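Local atomic coordinates of thymine dioxygenase (Neurospora crassa, PDB entry 5C3P), a protein that probably oxidises thymine as a 2-oxoglutarate-dependent dioxygenase, using an iron centre to activate molecular oxygen. Residues G220-L225 with V252-G257; I190-H195 with A292-P297. All coordinates share one frame; numbering follows the deposited sequence.

Contact 1. Residues G220-L225 with V252-G257; sequences GSITLL and VVVNAG. With AKG (2-oxoglutaric acid), chain F.
Leu225, Asn255 and Thr223 bury the most surface where strands 222-225 and 252-256 run antiparallel in the double-stranded beta-helix (jelly-roll) core typical of 2-oxoglutarate oxygenases. Leu225 and Val253 form a hydrogen-bonded pair, Leu225 N donating to Val253 O at 2.7 Å. With CG anti to the backbone N (chi1 178°), the leucine carries its methyls up to 2-oxoglutarate, where CD2 lies 3.4 Å from O3: the branched chain packs against the C5 carboxylate end of the ligand, an apolar wall beside that group. At the next hydrogen-bonded pair, two residues along, Thr223 N donates to Asn255 O (2.8 Å) and Asn255 N returns the bond to Thr223 O (3.1 Å). Their side chains lie alongside each other, pointing the same way, and Asn255 OD1 packs 3.2 Å from Thr223 CB. Both polar ends, Thr223 OG1 and Asn255 ND2, bond to OD2 of the metal ligand Asp218, consistent with a second shell of two short polar residues that holds that carboxylate in place. Apolar residues occupy the other face, with Ile222 CG2 against Val254 CG1 at 3.7 Å. There Ile222 and Leu224 rest on helix 147-173, while strands 47-51 and 284-295 flank the pair within the sheet.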
loop_
_atom_site.group_PDB
_atom_site.type_symbol
_atom_site.label_atom_id
_atom_site.label_comp_id
_atom_site.label_asym_id
_atom_site.label_seq_id
_atom_site.Cartn_x
_atom_site.Cartn_y
_atom_site.Cartn_z
ATOM N N GLY A 220 -3.305 3.845 6.883
ATOM C CA GLY A 220 -4.475 2.998 7.120
ATOM C C GLY A 220 -4.237 1.757 7.953
ATOM O O GLY A 220 -3.349 1.719 8.795
ATOM N N SER A 221 -5.055 0.733 7.743
ATOM C CA SER A 221 -4.874 -0.503 8.482
ATOM C C SER A 221 -3.848 -1.419 7.805
ATOM O O SER A 221 -2.790 -1.720 8.381
ATOM C CB SER A 221 -6.203 -1.212 8.707
ATOM O OG SER A 221 -6.999 -1.156 7.536
ATOM N N ILE A 222 -4.162 -1.848 6.592
ATOM C CA ILE A 222 -3.346 -2.803 5.864
ATOM C C ILE A 222 -3.145 -2.264 4.441
ATOM O O ILE A 222 -4.048 -1.658 3.873
ATOM C CB ILE A 222 -4.048 -4.183 5.882
ATOM C CG1 ILE A 222 -3.850 -4.869 7.245
ATOM C CG2 ILE A 222 -3.633 -5.081 4.726
ATOM C CD1 ILE A 222 -2.487 -5.467 7.495
ATOM N N THR A 223 -1.952 -2.455 3.891
ATOM C CA THR A 223 -1.698 -2.186 2.474
ATOM C C THR A 223 -1.261 -3.472 1.781
ATOM O O THR A 223 -0.376 -4.186 2.273
ATOM C CB THR A 223 -0.612 -1.111 2.277
ATOM O OG1 THR A 223 -1.032 0.091 2.893
ATOM C CG2 THR A 223 -0.348 -0.834 0.802
ATOM N N LEU A 224 -1.905 -3.771 0.657
ATOM C CA LEU A 224 -1.527 -4.900 -0.196
ATOM C C LEU A 224 -0.730 -4.338 -1.337
ATOM O O LEU A 224 -1.257 -3.537 -2.113
ATOM C CB LEU A 224 -2.766 -5.591 -0.769
ATOM C CG LEU A 224 -3.848 -5.982 0.215
ATOM C CD1 LEU A 224 -5.034 -6.574 -0.535
ATOM C CD2 LEU A 224 -3.276 -6.974 1.208
ATOM N N LEU A 225 0.537 -4.730 -1.434
ATOM C CA LEU A 225 1.450 -4.144 -2.417
ATOM C C LEU A 225 1.899 -5.174 -3.447
ATOM O O LEU A 225 2.606 -6.138 -3.122
ATOM C CB LEU A 225 2.682 -3.530 -1.730
ATOM C CG LEU A 225 3.715 -2.947 -2.701
ATOM C CD1 LEU A 225 3.180 -1.701 -3.400
ATOM C CD2 LEU A 225 5.014 -2.631 -1.977
ATOM N N VAL A 252 2.461 -11.095 -2.879
ATOM C CA VAL A 252 1.981 -9.777 -2.482
ATOM C C VAL A 252 2.704 -9.400 -1.195
ATOM O O VAL A 252 2.848 -10.219 -0.275
ATOM C CB VAL A 252 0.448 -9.715 -2.333
ATOM C CG1 VAL A 252 -0.043 -10.593 -1.203
ATOM C CG2 VAL A 252 -0.023 -8.292 -2.103
ATOM N N VAL A 253 3.195 -8.164 -1.149
ATOM C CA VAL A 253 3.810 -7.642 0.057
ATOM C C VAL A 253 2.687 -6.994 0.854
ATOM O O VAL A 253 1.924 -6.228 0.312
ATOM C CB VAL A 253 4.899 -6.609 -0.279
ATOM C CG1 VAL A 253 5.575 -6.112 0.994
ATOM C CG2 VAL A 253 5.920 -7.220 -1.231
ATOM N N VAL A 254 2.560 -7.341 2.126
ATOM C CA VAL A 254 1.510 -6.789 2.953
ATOM C C VAL A 254 2.166 -6.071 4.145
ATOM O O VAL A 254 3.069 -6.610 4.801
ATOM C CB VAL A 254 0.533 -7.880 3.445
ATOM C CG1 VAL A 254 -0.679 -7.260 4.099
ATOM C CG2 VAL A 254 0.062 -8.762 2.293
ATOM N N ASN A 255 1.743 -4.839 4.389
ATOM C CA ASN A 255 2.230 -4.099 5.549
ATOM C C ASN A 255 1.115 -3.434 6.315
ATOM O O ASN A 255 0.099 -3.065 5.754
ATOM C CB ASN A 255 3.262 -3.067 5.153
ATOM C CG ASN A 255 2.677 -1.927 4.362
ATOM O OD1 ASN A 255 2.327 -2.097 3.197
ATOM N ND2 ASN A 255 2.589 -0.740 4.982
ATOM N N ALA A 256 1.344 -3.273 7.611
ATOM C CA ALA A 256 0.416 -2.587 8.487
ATOM C C ALA A 256 0.616 -1.088 8.391
ATOM O O ALA A 256 1.723 -0.612 8.205
ATOM C CB ALA A 256 0.632 -3.041 9.918
ATOM N N GLY A 257 -0.478 -0.346 8.534
ATOM C CA GLY A 257 -0.426 1.105 8.561
ATOM C C GLY A 257 -0.568 1.652 9.969
ATOM O O GLY A 257 -0.729 0.901 10.944
HETATM C C1 AKG F . 2.851 3.791 -1.345
HETATM O O1 AKG F . 2.356 3.968 -0.210
HETATM O O2 AKG F . 2.343 4.316 -2.365
HETATM C C2 AKG F . 4.062 2.960 -1.458
HETATM O O5 AKG F . 4.693 2.647 -0.449
HETATM C C3 AKG F . 4.520 2.497 -2.827
HETATM C C4 AKG F . 5.536 1.364 -2.730
HETATM C C5 AKG F . 5.878 0.769 -4.077
HETATM O O3 AKG F . 6.459 -0.335 -4.086
HETATM O O4 AKG F . 5.615 1.392 -5.130
#

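Contact 2. Residues I190-H195 with A292-P297. With AKG (2-oxoglutaric acid), chain F.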
loop_
_atom_site.group_PDB
_atom_site.type_symbol
_atom_site.label_atom_id
_atom_site.label_comp_id
_atom_site.label_asym_id
_atom_site.label_seq_id
_atom_site.Cartn_x
_atom_site.Cartn_y
_atom_site.Cartn_z
ATOM N N ILE A 190 -8.703 2.139 -1.104
ATOM C CA ILE A 190 -8.203 2.868 -2.273
ATOM C C ILE A 190 -7.248 1.963 -3.039
ATOM O O ILE A 190 -6.251 1.488 -2.484
ATOM C CB ILE A 190 -7.445 4.158 -1.883
ATOM C CG1 ILE A 190 -8.385 5.143 -1.166
ATOM C CG2 ILE A 190 -6.799 4.821 -3.106
ATOM C CD1 ILE A 190 -9.522 5.683 -2.013
ATOM N N LEU A 191 -7.560 1.752 -4.319
ATOM C CA LEU A 191 -6.688 1.071 -5.243
ATOM C C LEU A 191 -5.827 2.126 -5.916
ATOM O O LEU A 191 -6.342 2.968 -6.646
ATOM C CB LEU A 191 -7.520 0.315 -6.296
ATOM C CG LEU A 191 -6.758 -0.373 -7.448
ATOM C CD1 LEU A 191 -5.844 -1.475 -6.945
ATOM C CD2 LEU A 191 -7.737 -0.940 -8.463
ATOM N N ARG A 192 -4.517 2.080 -5.679
ATOM C CA ARG A 192 -3.595 3.035 -6.292
ATOM C C ARG A 192 -2.664 2.377 -7.306
ATOM O O ARG A 192 -1.765 1.616 -6.937
ATOM C CB ARG A 192 -2.753 3.743 -5.228
ATOM C CG ARG A 192 -1.803 4.806 -5.803
ATOM C CD ARG A 192 -0.807 5.308 -4.771
ATOM N NE ARG A 192 -1.392 6.288 -3.876
ATOM C CZ ARG A 192 -0.783 6.808 -2.812
ATOM N NH1 ARG A 192 0.443 6.430 -2.468
ATOM N NH2 ARG A 192 -1.425 7.703 -2.066
ATOM N N LEU A 193 -2.856 2.703 -8.579
ATOM C CA LEU A 193 -1.913 2.308 -9.626
ATOM C C LEU A 193 -0.726 3.275 -9.614
ATOM O O LEU A 193 -0.925 4.486 -9.573
ATOM C CB LEU A 193 -2.581 2.347 -10.991
ATOM C CG LEU A 193 -3.941 1.641 -11.107
ATOM C CD1 LEU A 193 -4.488 1.805 -12.518
ATOM C CD2 LEU A 193 -3.837 0.174 -10.741
ATOM N N LEU A 194 0.491 2.739 -9.645
ATOM C CA LEU A 194 1.699 3.549 -9.641
ATOM C C LEU A 194 2.564 3.270 -10.847
ATOM O O LEU A 194 2.709 2.130 -11.303
ATOM C CB LEU A 194 2.528 3.304 -8.383
ATOM C CG LEU A 194 1.907 3.819 -7.088
ATOM C CD1 LEU A 194 2.274 2.942 -5.899
ATOM C CD2 LEU A 194 2.316 5.266 -6.854
ATOM N N HIS A 195 3.156 4.337 -11.360
ATOM C CA HIS A 195 4.070 4.235 -12.472
ATOM C C HIS A 195 5.256 5.106 -12.154
ATOM O O HIS A 195 5.104 6.309 -11.945
ATOM C CB HIS A 195 3.394 4.706 -13.759
ATOM C CG HIS A 195 4.319 4.816 -14.937
ATOM N ND1 HIS A 195 4.418 5.962 -15.700
ATOM C CD2 HIS A 195 5.170 3.924 -15.495
ATOM C CE1 HIS A 195 5.293 5.772 -16.673
ATOM N NE2 HIS A 195 5.759 4.541 -16.575
ATOM N N ALA A 292 -0.681 -0.484 -5.156
ATOM C CA ALA A 292 -0.948 -0.503 -3.724
ATOM C C ALA A 292 -2.451 -0.425 -3.469
ATOM O O ALA A 292 -3.133 0.448 -3.988
ATOM C CB ALA A 292 -0.248 0.661 -3.038
ATOM N N TYR A 293 -2.962 -1.333 -2.656
ATOM C CA TYR A 293 -4.368 -1.317 -2.304
ATOM C C TYR A 293 -4.443 -1.013 -0.824
ATOM O O TYR A 293 -4.093 -1.857 0.006
ATOM C CB TYR A 293 -4.997 -2.665 -2.639
ATOM C CG TYR A 293 -6.488 -2.727 -2.449
ATOM C CD1 TYR A 293 -7.354 -2.255 -3.420
ATOM C CD2 TYR A 293 -7.029 -3.274 -1.297
ATOM C CE1 TYR A 293 -8.735 -2.334 -3.244
ATOM C CE2 TYR A 293 -8.397 -3.356 -1.110
ATOM C CZ TYR A 293 -9.241 -2.894 -2.092
ATOM O OH TYR A 293 -10.585 -2.977 -1.894
ATOM N N PHE A 294 -4.833 0.219 -0.518
ATOM C CA PHE A 294 -4.853 0.724 0.844
ATOM C C PHE A 294 -6.180 0.359 1.468
ATOM O O PHE A 294 -7.249 0.811 1.006
ATOM C CB PHE A 294 -4.659 2.241 0.867
ATOM C CG PHE A 294 -3.347 2.685 0.293
ATOM C CD1 PHE A 294 -2.171 2.568 1.031
ATOM C CD2 PHE A 294 -3.278 3.215 -0.991
ATOM C CE1 PHE A 294 -0.957 2.975 0.497
ATOM C CE2 PHE A 294 -2.071 3.627 -1.529
ATOM C CZ PHE A 294 -0.904 3.506 -0.788
ATOM N N CYS A 295 -6.100 -0.489 2.491
ATOM C CA CYS A 295 -7.262 -0.957 3.213
ATOM C C CYS A 295 -7.449 -0.113 4.472
ATOM O O CYS A 295 -6.478 0.222 5.169
ATOM C CB CYS A 295 -7.125 -2.425 3.595
ATOM S SG CYS A 295 -6.693 -3.552 2.243
ATOM N N ASN A 296 -8.700 0.237 4.744
ATOM C CA ASN A 296 -9.058 1.035 5.909
ATOM C C ASN A 296 -10.310 0.472 6.579
ATOM O O ASN A 296 -11.124 -0.187 5.918
ATOM C CB ASN A 296 -9.331 2.489 5.503
ATOM C CG ASN A 296 -8.137 3.144 4.842
ATOM O OD1 ASN A 296 -7.116 3.377 5.482
ATOM N ND2 ASN A 296 -8.257 3.445 3.564
ATOM N N PRO A 297 -10.470 0.723 7.895
ATOM C CA PRO A 297 -11.758 0.461 8.526
ATOM C C PRO A 297 -12.830 1.368 7.936
ATOM O O PRO A 297 -12.515 2.441 7.405
ATOM C CB PRO A 297 -11.520 0.819 10.004
ATOM C CG PRO A 297 -10.037 0.885 10.173
ATOM C CD PRO A 297 -9.514 1.332 8.843
HETATM C C1 AKG F . 2.851 3.791 -1.345
HETATM O O1 AKG F . 2.356 3.968 -0.210
HETATM O O2 AKG F . 2.343 4.316 -2.365
HETATM C C2 AKG F . 4.062 2.960 -1.458
HETATM O O5 AKG F . 4.693 2.647 -0.449
HETATM C C3 AKG F . 4.520 2.497 -2.827
HETATM C C4 AKG F . 5.536 1.364 -2.730
HETATM C C5 AKG F . 5.878 0.769 -4.077
HETATM O O3 AKG F . 6.459 -0.335 -4.086
HETATM O O4 AKG F . 5.615 1.392 -5.130
#
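Arg192 and Ala292 form an antiparallel hydrogen-bonded pair in the jelly-roll core, Arg192 N reaching Ala292 O at 2.7 Å and Ala292 N returning to Arg192 O at 3.0 Å. Ile190 and Phe294 repeat the exchange, Phe294 N to Ile190 O measuring 2.7 Å. From this frame Arg192 extends to 2-oxoglutarate: CG stands anti to the backbone N and the chain bends at chi3 (-80°), bringing NH1 2.8 Å from O2 of the C1 carboxylate in a weak, bent bond. Phe294 CE2 covers one guanidinium face, offset toward the rim, the two planes 66° apart. An alanine in place of Arg192 would probably leave that carboxylate without this cationic partner and take the guanidinium from beside Phe294 CE2. An aromatic suits position 294 because a flat ring can lie beside both guanidinium and ligand, its CZ edge 3.3 Å from O1. Small Ala292, on the same face, lets its CB meet Leu194 CD1 at 4.4 Å, and that methyl also approaches the ligand. Behind the sheet, Leu191 and Tyr293 cross at about a right angle and pack against helix 147-173; Tyr293 OH bonds to Asn189 ND2, and Leu191 CB touches Tyr293 CD1 at 3.9 Å.

In the fold
The centres of contacts 1 and 2 lie about 9 Å apart in one mixed sheet, whose consecutive strands here are 251-256, 222-227, 284-295 and 190-200. Along the chain contact 1 is nested within the loop closed by contact 2. The two are joined across strands 222-227 and 284-295: Ser221 and Ile222 both face Cys295 in a classic beta bulge, with Ile222 O 2.7 Å from Cys295 N. Thr223 also packs on Phe294. One face of the shared sheet rests on helix 147-173; the other carries 2-oxoglutarate and the nickel ion bound here, so neighbouring strands of one sheet probably hold metal and cosubstrate in fixed relation.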